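Local coordinates for probable Brix domain-containing ribosomal biogenesis protein (Methanothermobacter thermautotrophicus, PDB 1W94) that probably takes part in ribosome biogenesis as an rRNA-binding protein built on the Imp4/Brix domain, at residues Q19-S22 with G26-Y29; T62-D65 with G69-G72; E102-L107 with L147-F152; M108-D113 with D119-R124. All coordinates share one frame; numbering follows the deposited sequence.

Interaction 1: Q19-S22 with G26-Y29; sequences QRLS and GWRY
A Schellman motif joins S22 to W27 where helix 12-25 ends and the chain turns into strand 28-29. W27 N donates to S22 O at 3.0 Å, a bent bond with an N-H...O angle of 137°. G26, with positive phi, is the C-prime residue that leaves the helical path and brings the following chain back alongside the last turns. Beyond the turn, Y29 faces the helix. Its ring takes Q19 over one face: Q19 CG sits 3.8 Å from the ring centroid, a CH-pi contact set toward the rim, and Q19 CG is 3.6 Å from Y29 CE2. The Q19 chain is extended beyond CG, and its amide plane is turned 57° from the ring, so it is the CG methylene, not the flat of the amide, that lies over the ring. Y29 CG lies opposite the backbone N (chi1 178°), which throws the ring along the helix toward Q19. At the base of the ring, S22 OG approaches Y29 CB at 3.4 Å; this hydroxyl also makes a weak hydrogen bond to S18 O within the helix. On the neighbouring residue of the helix, L21 CD2 lies 4.3 Å from W27 CZ3. With an alanine in place of Y29, the Q19 methylene would probably lose the ring it packs on and the glutamine chain would be freer to turn. The contact closes the helix-to-strand half of a beta-alpha-beta unit: W27 and Y29 also lie on L4 of strand 3-6, which runs parallel to strand 28-29, while L21 reaches F145 of strand 145-154.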
loop_
_atom_site.group_PDB
_atom_site.type_symbol
_atom_site.label_atom_id
_atom_site.label_comp_id
_atom_site.label_asym_id
_atom_site.label_seq_id
_atom_site.Cartn_x
_atom_site.Cartn_y
_atom_site.Cartn_z
ATOM N N GLN A 19 -2.372 7.103 -6.444
ATOM C CA GLN A 19 -3.461 6.770 -7.345
ATOM C C GLN A 19 -3.300 5.342 -7.900
ATOM O O GLN A 19 -4.255 4.562 -7.884
ATOM C CB GLN A 19 -3.573 7.799 -8.462
ATOM C CG GLN A 19 -4.056 9.186 -7.974
ATOM C CD GLN A 19 -4.087 10.247 -9.069
ATOM O OE1 GLN A 19 -5.063 10.986 -9.192
ATOM N NE2 GLN A 19 -3.027 10.318 -9.878
ATOM N N ARG A 20 -2.108 5.014 -8.403
ATOM C CA ARG A 20 -1.779 3.640 -8.814
ATOM C C ARG A 20 -2.088 2.597 -7.733
ATOM O O ARG A 20 -2.714 1.586 -8.009
ATOM C CB ARG A 20 -0.296 3.526 -9.097
ATOM C CG ARG A 20 0.119 3.730 -10.531
ATOM C CD ARG A 20 0.606 2.388 -11.103
ATOM N NE ARG A 20 0.473 2.453 -12.545
ATOM C CZ ARG A 20 1.481 2.631 -13.385
ATOM N NH1 ARG A 20 1.224 2.705 -14.676
ATOM N NH2 ARG A 20 2.729 2.718 -12.943
ATOM N N LEU A 21 -1.577 2.815 -6.516
ATOM C CA LEU A 21 -1.737 1.829 -5.444
ATOM C C LEU A 21 -3.204 1.629 -5.109
ATOM O O LEU A 21 -3.662 0.491 -4.878
ATOM C CB LEU A 21 -0.964 2.263 -4.207
ATOM C CG LEU A 21 -1.112 1.420 -2.951
ATOM C CD1 LEU A 21 -0.455 0.007 -3.083
ATOM C CD2 LEU A 21 -0.532 2.206 -1.737
ATOM N N SER A 22 -3.960 2.726 -5.090
ATOM C CA SER A 22 -5.365 2.619 -4.702
ATOM C C SER A 22 -6.179 1.852 -5.764
ATOM O O SER A 22 -7.029 1.042 -5.434
ATOM C CB SER A 22 -5.944 3.996 -4.422
ATOM O OG SER A 22 -6.124 4.638 -5.678
ATOM N N GLY A 26 -8.002 -1.589 -5.031
ATOM C CA GLY A 26 -9.456 -1.295 -5.034
ATOM C C GLY A 26 -9.867 -0.480 -3.795
ATOM O O GLY A 26 -10.970 -0.602 -3.306
ATOM N N TRP A 27 -8.955 0.338 -3.283
ATOM C CA TRP A 27 -9.261 1.261 -2.189
ATOM C C TRP A 27 -9.811 2.558 -2.805
ATOM O O TRP A 27 -9.396 2.925 -3.886
ATOM C CB TRP A 27 -8.000 1.573 -1.401
ATOM C CG TRP A 27 -7.438 0.406 -0.615
ATOM C CD1 TRP A 27 -8.104 -0.731 -0.221
ATOM C CD2 TRP A 27 -6.120 0.305 -0.075
ATOM N NE1 TRP A 27 -7.258 -1.543 0.501
ATOM C CE2 TRP A 27 -6.036 -0.932 0.607
ATOM C CE3 TRP A 27 -4.983 1.131 -0.125
ATOM C CZ2 TRP A 27 -4.875 -1.353 1.257
ATOM C CZ3 TRP A 27 -3.813 0.705 0.517
ATOM C CH2 TRP A 27 -3.771 -0.528 1.201
ATOM N N ARG A 28 -10.752 3.232 -2.158
ATOM C CA ARG A 28 -11.188 4.537 -2.678
ATOM C C ARG A 28 -10.118 5.629 -2.480
ATOM O O ARG A 28 -9.600 5.799 -1.373
ATOM C CB ARG A 28 -12.494 4.960 -2.026
ATOM C CG ARG A 28 -12.800 6.428 -2.225
ATOM C CD ARG A 28 -14.278 6.683 -2.064
ATOM N NE ARG A 28 -14.690 6.765 -0.668
ATOM C CZ ARG A 28 -14.958 7.908 -0.035
ATOM N NH1 ARG A 28 -14.829 9.075 -0.676
ATOM N NH2 ARG A 28 -15.344 7.882 1.246
ATOM N N TYR A 29 -9.780 6.356 -3.550
ATOM C CA TYR A 29 -8.784 7.437 -3.457
ATOM C C TYR A 29 -9.427 8.819 -3.414
ATOM O O TYR A 29 -10.301 9.125 -4.230
ATOM C CB TYR A 29 -7.813 7.390 -4.632
ATOM C CG TYR A 29 -6.798 8.508 -4.628
ATOM C CD1 TYR A 29 -5.651 8.416 -3.827
ATOM C CD2 TYR A 29 -6.980 9.653 -5.409
ATOM C CE1 TYR A 29 -4.705 9.417 -3.803
ATOM C CE2 TYR A 29 -6.035 10.682 -5.384
ATOM C CZ TYR A 29 -4.888 10.537 -4.575
ATOM O OH TYR A 29 -3.938 11.518 -4.524
#

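Interaction 2: T62-D65 with G69-G72; sequences TFLD and GERG
F63 and G72 are joined by an almost straight backbone bond, F63 N to G72 O at 2.9 Å with an N-H...O angle of 175°. The carbonyl of F63 is taken by R71 N at 2.8 Å, and D65 N donates to G69 O, also at 2.8 Å and in the carbonyl plane. G69 O additionally receives a CA-H...O contact from L64. The D65 carboxylate returns a bond in the other direction: G69 N reaches D65 OD2 at 2.9 Å from above the carboxylate plane, and the same oxygen takes a weak bond from R67 N inside the turn. CG of D65 stands between its backbone N and carbonyl carbon (chi1 67°), folding the carboxylate over the turn. Replacing D65 by an alanine would probably leave G69 N without its side-chain acceptor and the turn less firmly closed. The segments form the end of the antiparallel hairpin of strands 57-64 and 70-80, with F63-G72 a hydrogen-bonded pair, L64-E70 a non-hydrogen-bonded one, and a beta bulge at the one-residue shift of register. Two waters add further bonds: one links T62 OG1 to E70 OE2, the other donates to L64 O and accepts from R71 NH1. The R71 guanidinium, its plane nearly perpendicular to the F63 ring, finds its main partners in L107 O and N106 O near the C-terminal end of helix 102-108, where the helix dipole would probably favour a positive charge. The T62 and E70 side chains cross at about a right angle, with T62 CG2 3.7 Å from E70 OE2.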
loop_
_atom_site.group_PDB
_atom_site.type_symbol
_atom_site.label_atom_id
_atom_site.label_comp_id
_atom_site.label_asym_id
_atom_site.label_seq_id
_atom_site.Cartn_x
_atom_site.Cartn_y
_atom_site.Cartn_z
ATOM N N THR A 62 0.719 5.234 6.595
ATOM C CA THR A 62 0.167 5.111 7.936
ATOM C C THR A 62 -1.247 4.579 7.889
ATOM O O THR A 62 -2.055 5.073 7.117
ATOM C CB THR A 62 0.230 6.487 8.612
ATOM O OG1 THR A 62 1.614 6.842 8.729
ATOM C CG2 THR A 62 -0.451 6.500 9.978
ATOM N N PHE A 63 -1.554 3.583 8.706
ATOM C CA PHE A 63 -2.887 2.999 8.671
ATOM C C PHE A 63 -3.696 3.378 9.910
ATOM O O PHE A 63 -3.249 3.174 11.032
ATOM C CB PHE A 63 -2.814 1.461 8.531
ATOM C CG PHE A 63 -2.086 1.011 7.307
ATOM C CD1 PHE A 63 -0.694 0.963 7.284
ATOM C CD2 PHE A 63 -2.798 0.626 6.173
ATOM C CE1 PHE A 63 -0.007 0.554 6.126
ATOM C CE2 PHE A 63 -2.139 0.213 5.018
ATOM C CZ PHE A 63 -0.756 0.159 4.998
ATOM N N LEU A 64 -4.890 3.911 9.688
ATOM C CA LEU A 64 -5.795 4.287 10.766
ATOM C C LEU A 64 -7.061 3.464 10.768
ATOM O O LEU A 64 -7.556 3.095 9.708
ATOM C CB LEU A 64 -6.219 5.755 10.643
ATOM C CG LEU A 64 -5.222 6.907 10.793
ATOM C CD1 LEU A 64 -4.132 6.672 11.845
ATOM C CD2 LEU A 64 -4.648 7.267 9.464
ATOM N N ASP A 65 -7.589 3.199 11.961
ATOM C CA ASP A 65 -8.895 2.580 12.056
ATOM C C ASP A 65 -9.960 3.665 11.888
ATOM O O ASP A 65 -9.634 4.857 11.806
ATOM C CB ASP A 65 -9.065 1.739 13.332
ATOM C CG ASP A 65 -9.059 2.564 14.618
ATOM O OD1 ASP A 65 -8.539 2.017 15.618
ATOM O OD2 ASP A 65 -9.586 3.710 14.672
ATOM N N GLY A 69 -7.614 5.645 15.391
ATOM C CA GLY A 69 -6.541 4.947 16.091
ATOM C C GLY A 69 -5.521 4.449 15.074
ATOM O O GLY A 69 -5.891 4.026 13.976
ATOM N N GLU A 70 -4.241 4.529 15.420
ATOM C CA GLU A 70 -3.178 4.146 14.504
ATOM C C GLU A 70 -2.898 2.665 14.642
ATOM O O GLU A 70 -2.446 2.187 15.691
ATOM C CB GLU A 70 -1.887 4.958 14.692
ATOM C CG GLU A 70 -0.901 4.710 13.460
ATOM C CD GLU A 70 0.579 4.863 13.805
ATOM O OE1 GLU A 70 1.066 4.207 14.776
ATOM O OE2 GLU A 70 1.277 5.637 13.101
ATOM N N ARG A 71 -3.196 1.947 13.571
ATOM C CA ARG A 71 -3.014 0.516 13.507
ATOM C C ARG A 71 -1.532 0.206 13.374
ATOM O O ARG A 71 -1.048 -0.775 13.936
ATOM C CB ARG A 71 -3.769 -0.028 12.295
ATOM C CG ARG A 71 -5.282 0.118 12.422
ATOM C CD ARG A 71 -6.011 -0.326 11.166
ATOM N NE ARG A 71 -5.803 -1.756 10.931
ATOM C CZ ARG A 71 -5.371 -2.288 9.792
ATOM N NH1 ARG A 71 -5.107 -1.524 8.717
ATOM N NH2 ARG A 71 -5.187 -3.597 9.733
ATOM N N GLY A 72 -0.818 1.062 12.652
ATOM C CA GLY A 72 0.565 0.802 12.310
ATOM C C GLY A 72 1.019 1.599 11.093
ATOM O O GLY A 72 0.296 2.448 10.562
HETATM O O HOH W 1 2.920 7.126 11.156
HETATM O O HOH W 2 -6.188 1.202 7.861
#

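Interaction 3: E102-L107 with L147-F152; sequences EGLCNL and LLIRDF
L104 and F152 supply the CH-pi part of this contact: L104 CG sits over one face of the F152 ring, 4.1 Å from the centroid and 20° off the ring normal. The ring is placed there by chi1 of 71°, with F152 CG standing between the backbone N and the carbonyl carbon. Apolar packing continues from the same leucine, whose CD2 lies 3.8 Å from F152 CD2 and 4.3 Å from I149 CD1, so that one branch bridges the two residues on either side of the chain's corner. Backbone packing comes from G103, whose CA is 3.5 Å from F152 CE1; a beta carbon at this position would run into the ring, so the close approach depends on the missing side chain. Outside the contact itself, the disulfide of C105 with C97 ties the helix to the chain before it. Around the corner, R150 and D151 form a classic beta bulge opposite L75, and W131 touches L104, I149 and F152. The whole is a helix laid on a beta sheet, in keeping with the alpha/beta Brix fold and its likeness to the anticodon-binding domain of class IIa aminoacyl-tRNA synthetases.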
loop_
_atom_site.group_PDB
_atom_site.type_symbol
_atom_site.label_atom_id
_atom_site.label_comp_id
_atom_site.label_asym_id
_atom_site.label_seq_id
_atom_site.Cartn_x
_atom_site.Cartn_y
_atom_site.Cartn_z
ATOM N N GLU A 102 4.257 -10.828 8.954
ATOM C CA GLU A 102 2.807 -10.912 9.168
ATOM C C GLU A 102 2.127 -9.539 9.283
ATOM O O GLU A 102 1.004 -9.367 8.820
ATOM C CB GLU A 102 2.486 -11.742 10.408
ATOM C CG GLU A 102 2.931 -13.220 10.366
ATOM C CD GLU A 102 4.358 -13.476 10.893
ATOM O OE1 GLU A 102 5.117 -12.502 11.158
ATOM O OE2 GLU A 102 4.715 -14.682 11.027
ATOM N N GLY A 103 2.805 -8.563 9.892
ATOM C CA GLY A 103 2.220 -7.238 10.091
ATOM C C GLY A 103 1.945 -6.540 8.766
ATOM O O GLY A 103 0.954 -5.821 8.633
ATOM N N LEU A 104 2.811 -6.746 7.771
ATOM C CA LEU A 104 2.540 -6.214 6.437
ATOM C C LEU A 104 1.192 -6.664 5.951
ATOM O O LEU A 104 0.390 -5.845 5.510
ATOM C CB LEU A 104 3.632 -6.594 5.433
ATOM C CG LEU A 104 4.977 -5.964 5.746
ATOM C CD1 LEU A 104 6.077 -6.534 4.835
ATOM C CD2 LEU A 104 4.880 -4.409 5.630
ATOM N N CYS A 105 0.915 -7.959 6.066
ATOM C CA CYS A 105 -0.343 -8.504 5.622
ATOM C C CYS A 105 -1.533 -7.959 6.437
ATOM O O CYS A 105 -2.588 -7.671 5.866
ATOM C CB CYS A 105 -0.282 -10.055 5.597
ATOM S SG CYS A 105 1.073 -10.572 4.464
ATOM N N ASN A 106 -1.363 -7.841 7.758
ATOM C CA ASN A 106 -2.427 -7.356 8.623
ATOM C C ASN A 106 -2.783 -5.903 8.338
ATOM O O ASN A 106 -3.969 -5.573 8.207
ATOM C CB ASN A 106 -2.067 -7.591 10.103
ATOM C CG ASN A 106 -2.168 -9.059 10.493
ATOM O OD1 ASN A 106 -3.045 -9.791 10.006
ATOM N ND2 ASN A 106 -1.288 -9.496 11.381
ATOM N N LEU A 107 -1.766 -5.050 8.171
ATOM C CA LEU A 107 -1.999 -3.631 7.908
ATOM C C LEU A 107 -2.755 -3.435 6.594
ATOM O O LEU A 107 -3.731 -2.707 6.528
ATOM C CB LEU A 107 -0.670 -2.875 7.843
ATOM C CG LEU A 107 0.008 -2.689 9.211
ATOM C CD1 LEU A 107 1.397 -2.057 8.986
ATOM C CD2 LEU A 107 -0.869 -1.855 10.138
ATOM N N LEU A 147 6.874 -2.503 -3.451
ATOM C CA LEU A 147 7.087 -1.734 -2.246
ATOM C C LEU A 147 8.368 -2.251 -1.596
ATOM O O LEU A 147 8.463 -3.424 -1.245
ATOM C CB LEU A 147 5.887 -1.849 -1.306
ATOM C CG LEU A 147 4.492 -1.632 -1.911
ATOM C CD1 LEU A 147 3.446 -1.752 -0.794
ATOM C CD2 LEU A 147 4.358 -0.243 -2.556
ATOM N N LEU A 148 9.361 -1.360 -1.486
ATOM C CA LEU A 148 10.655 -1.700 -0.943
ATOM C C LEU A 148 10.628 -1.290 0.518
ATOM O O LEU A 148 10.745 -0.118 0.852
ATOM C CB LEU A 148 11.779 -1.007 -1.740
ATOM C CG LEU A 148 11.674 -1.163 -3.290
ATOM C CD1 LEU A 148 12.757 -0.421 -4.024
ATOM C CD2 LEU A 148 11.747 -2.635 -3.697
ATOM N N ILE A 149 10.439 -2.272 1.380
ATOM C CA ILE A 149 10.086 -1.998 2.768
ATOM C C ILE A 149 11.348 -1.873 3.592
ATOM O O ILE A 149 12.140 -2.803 3.677
ATOM C CB ILE A 149 9.183 -3.124 3.344
ATOM C CG1 ILE A 149 7.957 -3.391 2.427
ATOM C CG2 ILE A 149 8.817 -2.855 4.804
ATOM C CD1 ILE A 149 6.910 -2.386 2.486
ATOM N N ARG A 150 11.516 -0.705 4.191
ATOM C CA ARG A 150 12.586 -0.443 5.123
ATOM C C ARG A 150 12.265 -0.921 6.532
ATOM O O ARG A 150 13.151 -1.409 7.234
ATOM C CB ARG A 150 12.877 1.066 5.150
ATOM C CG ARG A 150 13.796 1.536 3.998
ATOM C CD ARG A 150 13.035 2.432 3.019
ATOM N NE ARG A 150 12.889 3.804 3.535
ATOM N N ASP A 151 11.007 -0.793 6.949
ATOM C CA ASP A 151 10.641 -1.134 8.330
ATOM C C ASP A 151 9.116 -1.083 8.370
ATOM O O ASP A 151 8.482 -0.504 7.465
ATOM C CB ASP A 151 11.306 -0.095 9.268
ATOM C CG ASP A 151 10.968 -0.266 10.753
ATOM O OD1 ASP A 151 10.481 -1.331 11.205
ATOM O OD2 ASP A 151 11.214 0.723 11.499
ATOM N N PHE A 152 8.527 -1.695 9.393
ATOM C CA PHE A 152 7.097 -1.477 9.671
ATOM C C PHE A 152 6.837 -1.762 11.128
ATOM O O PHE A 152 7.525 -2.577 11.747
ATOM C CB PHE A 152 6.199 -2.369 8.795
ATOM C CG PHE A 152 6.239 -3.843 9.176
ATOM C CD1 PHE A 152 5.339 -4.360 10.083
ATOM C CD2 PHE A 152 7.206 -4.698 8.634
ATOM C CE1 PHE A 152 5.393 -5.715 10.449
ATOM C CE2 PHE A 152 7.270 -6.040 8.999
ATOM C CZ PHE A 152 6.372 -6.549 9.902
#

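Interaction 4: M108-D113 with D119-R124; sequences MGLEVD and DAWSIR
L110 and W121 meet through the leucine's two methyl branches, which close on the pyrrole part of the indole. L110 CD2 is 3.9 Å from W121 CD1 and 4.1 Å from W121 NE1, while L110 CD1 lies 4.0 Å from W121 CD1; the two side chains cross at about a right angle. At the benzo part of the indole the contact is made by M108, present as selenomethionine, whose methyl CE comes obliquely to 4.3 Å from W121 CZ2. Its chain runs straight out to the selenium and then bends at chi3 (70°), which turns the methyl toward the ring. In the next shell, M25 of helix 12-25 touches M108, L110 and W121 alike, and I24 of the same helix adds to the cover of the tryptophan. M133 of strand 131-136 packs on both M108 and L110, and V94 on L110. The position of L110 follows from the end of helix 102-108: G109, with positive phi, breaks the helix in a Schellman motif and sends the chain into strand 111-112. Strand 93-94 lies between this strand and strand 120-124 in the sheet, so the two segments meet through side chains above it, with the CA atoms of L110 and W121 8.5 Å apart. D113 is held to R93 by a salt bridge farther out. The polar W121 NE1 makes its weak hydrogen bond outside the contact, to A91 O; between the segments the closest approaches are carbon to carbon, so the contact rests on packing and burial.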
loop_
_atom_site.group_PDB
_atom_site.type_symbol
_atom_site.label_atom_id
_atom_site.label_comp_id
_atom_site.label_asym_id
_atom_site.label_seq_id
_atom_site.Cartn_x
_atom_site.Cartn_y
_atom_site.Cartn_z
HETATM N N MSE A 108 -2.316 -4.125 5.556
HETATM C CA MSE A 108 -2.867 -3.917 4.224
HETATM C C MSE A 108 -4.108 -4.739 3.939
HETATM O O MSE A 108 -4.705 -4.596 2.860
HETATM C CB MSE A 108 -1.800 -4.199 3.179
HETATM C CG MSE A 108 -0.737 -3.131 3.225
HETATM SE SE MSE A 108 0.636 -3.458 1.999
HETATM C CE MSE A 108 -0.318 -3.097 0.219
ATOM N N GLY A 109 -4.479 -5.587 4.886
ATOM C CA GLY A 109 -5.669 -6.409 4.769
ATOM C C GLY A 109 -5.509 -7.490 3.709
ATOM O O GLY A 109 -6.455 -7.791 3.006
ATOM N N LEU A 110 -4.320 -8.070 3.580
ATOM C CA LEU A 110 -4.117 -9.102 2.558
ATOM C C LEU A 110 -4.568 -10.466 3.071
ATOM O O LEU A 110 -4.448 -10.733 4.245
ATOM C CB LEU A 110 -2.650 -9.141 2.139
ATOM C CG LEU A 110 -2.121 -7.783 1.711
ATOM C CD1 LEU A 110 -0.675 -7.951 1.328
ATOM C CD2 LEU A 110 -2.935 -7.234 0.511
ATOM N N GLU A 111 -5.104 -11.326 2.212
ATOM C CA GLU A 111 -5.407 -12.701 2.634
ATOM C C GLU A 111 -4.484 -13.652 1.920
ATOM O O GLU A 111 -4.217 -13.496 0.721
ATOM C CB GLU A 111 -6.864 -13.087 2.372
ATOM C CG GLU A 111 -7.475 -12.463 1.097
ATOM N N VAL A 112 -3.994 -14.643 2.654
ATOM C CA VAL A 112 -3.149 -15.665 2.066
ATOM C C VAL A 112 -3.986 -16.537 1.129
ATOM O O VAL A 112 -5.076 -16.980 1.486
ATOM C CB VAL A 112 -2.441 -16.497 3.144
ATOM C CG1 VAL A 112 -1.517 -17.508 2.515
ATOM C CG2 VAL A 112 -1.656 -15.577 4.069
ATOM N N ASP A 113 -3.469 -16.757 -0.078
ATOM C CA ASP A 113 -4.127 -17.582 -1.083
ATOM C C ASP A 113 -3.069 -18.403 -1.781
ATOM O O ASP A 113 -2.244 -17.863 -2.517
ATOM C CB ASP A 113 -4.876 -16.718 -2.098
ATOM C CG ASP A 113 -5.603 -17.543 -3.171
ATOM O OD1 ASP A 113 -5.367 -18.770 -3.300
ATOM O OD2 ASP A 113 -6.439 -16.953 -3.892
ATOM N N ASP A 119 -2.762 -11.683 -9.744
ATOM C CA ASP A 119 -3.414 -10.541 -9.072
ATOM C C ASP A 119 -3.098 -10.561 -7.581
ATOM O O ASP A 119 -3.983 -10.358 -6.737
ATOM C CB ASP A 119 -4.938 -10.583 -9.302
ATOM C CG ASP A 119 -5.303 -10.679 -10.780
ATOM O OD1 ASP A 119 -4.920 -9.749 -11.534
ATOM O OD2 ASP A 119 -5.956 -11.683 -11.184
ATOM N N ALA A 120 -1.839 -10.849 -7.263
ATOM C CA ALA A 120 -1.429 -11.178 -5.887
ATOM C C ALA A 120 -0.067 -10.600 -5.509
ATOM O O ALA A 120 0.732 -10.264 -6.382
ATOM C CB ALA A 120 -1.422 -12.697 -5.701
ATOM N N TRP A 121 0.191 -10.466 -4.210
ATOM C CA TRP A 121 1.485 -10.015 -3.746
ATOM C C TRP A 121 2.419 -11.171 -3.409
ATOM O O TRP A 121 2.009 -12.256 -2.945
ATOM C CB TRP A 121 1.359 -9.079 -2.536
ATOM C CG TRP A 121 0.624 -7.813 -2.819
ATOM C CD1 TRP A 121 -0.708 -7.608 -2.691
ATOM C CD2 TRP A 121 1.181 -6.573 -3.292
ATOM N NE1 TRP A 121 -1.022 -6.309 -3.036
ATOM C CE2 TRP A 121 0.120 -5.661 -3.414
ATOM C CE3 TRP A 121 2.481 -6.154 -3.655
ATOM C CZ2 TRP A 121 0.304 -4.343 -3.860
ATOM C CZ3 TRP A 121 2.667 -4.811 -4.074
ATOM C CH2 TRP A 121 1.597 -3.953 -4.192
ATOM N N SER A 122 3.694 -10.926 -3.669
ATOM C CA SER A 122 4.749 -11.817 -3.262
ATOM C C SER A 122 5.585 -11.021 -2.257
ATOM O O SER A 122 5.962 -9.888 -2.551
ATOM C CB SER A 122 5.578 -12.138 -4.490
ATOM O OG SER A 122 6.461 -13.188 -4.248
ATOM N N ILE A 123 5.847 -11.592 -1.085
ATOM C CA ILE A 123 6.726 -10.998 -0.079
ATOM C C ILE A 123 7.999 -11.787 0.039
ATOM O O ILE A 123 7.968 -13.019 0.194
ATOM C CB ILE A 123 6.073 -10.967 1.296
ATOM C CG1 ILE A 123 4.853 -10.044 1.259
ATOM C CG2 ILE A 123 7.095 -10.491 2.383
ATOM C CD1 ILE A 123 3.927 -10.174 2.466
ATOM N N ARG A 124 9.139 -11.110 -0.063
ATOM C CA ARG A 124 10.395 -11.819 0.107
ATOM C C ARG A 124 11.469 -10.989 0.796
ATOM O O ARG A 124 11.338 -9.781 0.902
ATOM C CB ARG A 124 10.891 -12.377 -1.232
ATOM C CG ARG A 124 11.832 -11.460 -1.997
ATOM C CD ARG A 124 11.188 -10.869 -3.213
ATOM N NE ARG A 124 12.166 -10.272 -4.133
ATOM C CZ ARG A 124 11.848 -9.700 -5.292
ATOM N NH1 ARG A 124 10.575 -9.653 -5.690
ATOM N NH2 ARG A 124 12.801 -9.178 -6.053
#

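How the interactions relate
Along the chain interaction 1 precedes interaction 2, and interaction 4 is nested within the loop closed by interaction 3. All four reach one mixed sheet, in which interactions 2 and 3, centres about 13 Å apart, lie on neighbouring strands 70-80 and 145-154. Interactions 3 and 4, centres about 11 Å apart, share the end of helix 102-108, where C105 O probably accepts a hydrogen bond from L110 N. Between centres, interaction 1 lies about 17 Å from interaction 2 and 16 Å from interaction 4, yet its W27 touches F63 and M108. F63 in turn meets M108. The hairpin, both helix ends and the sheet thus meet around these residues, consistent with one shared interior for the domain.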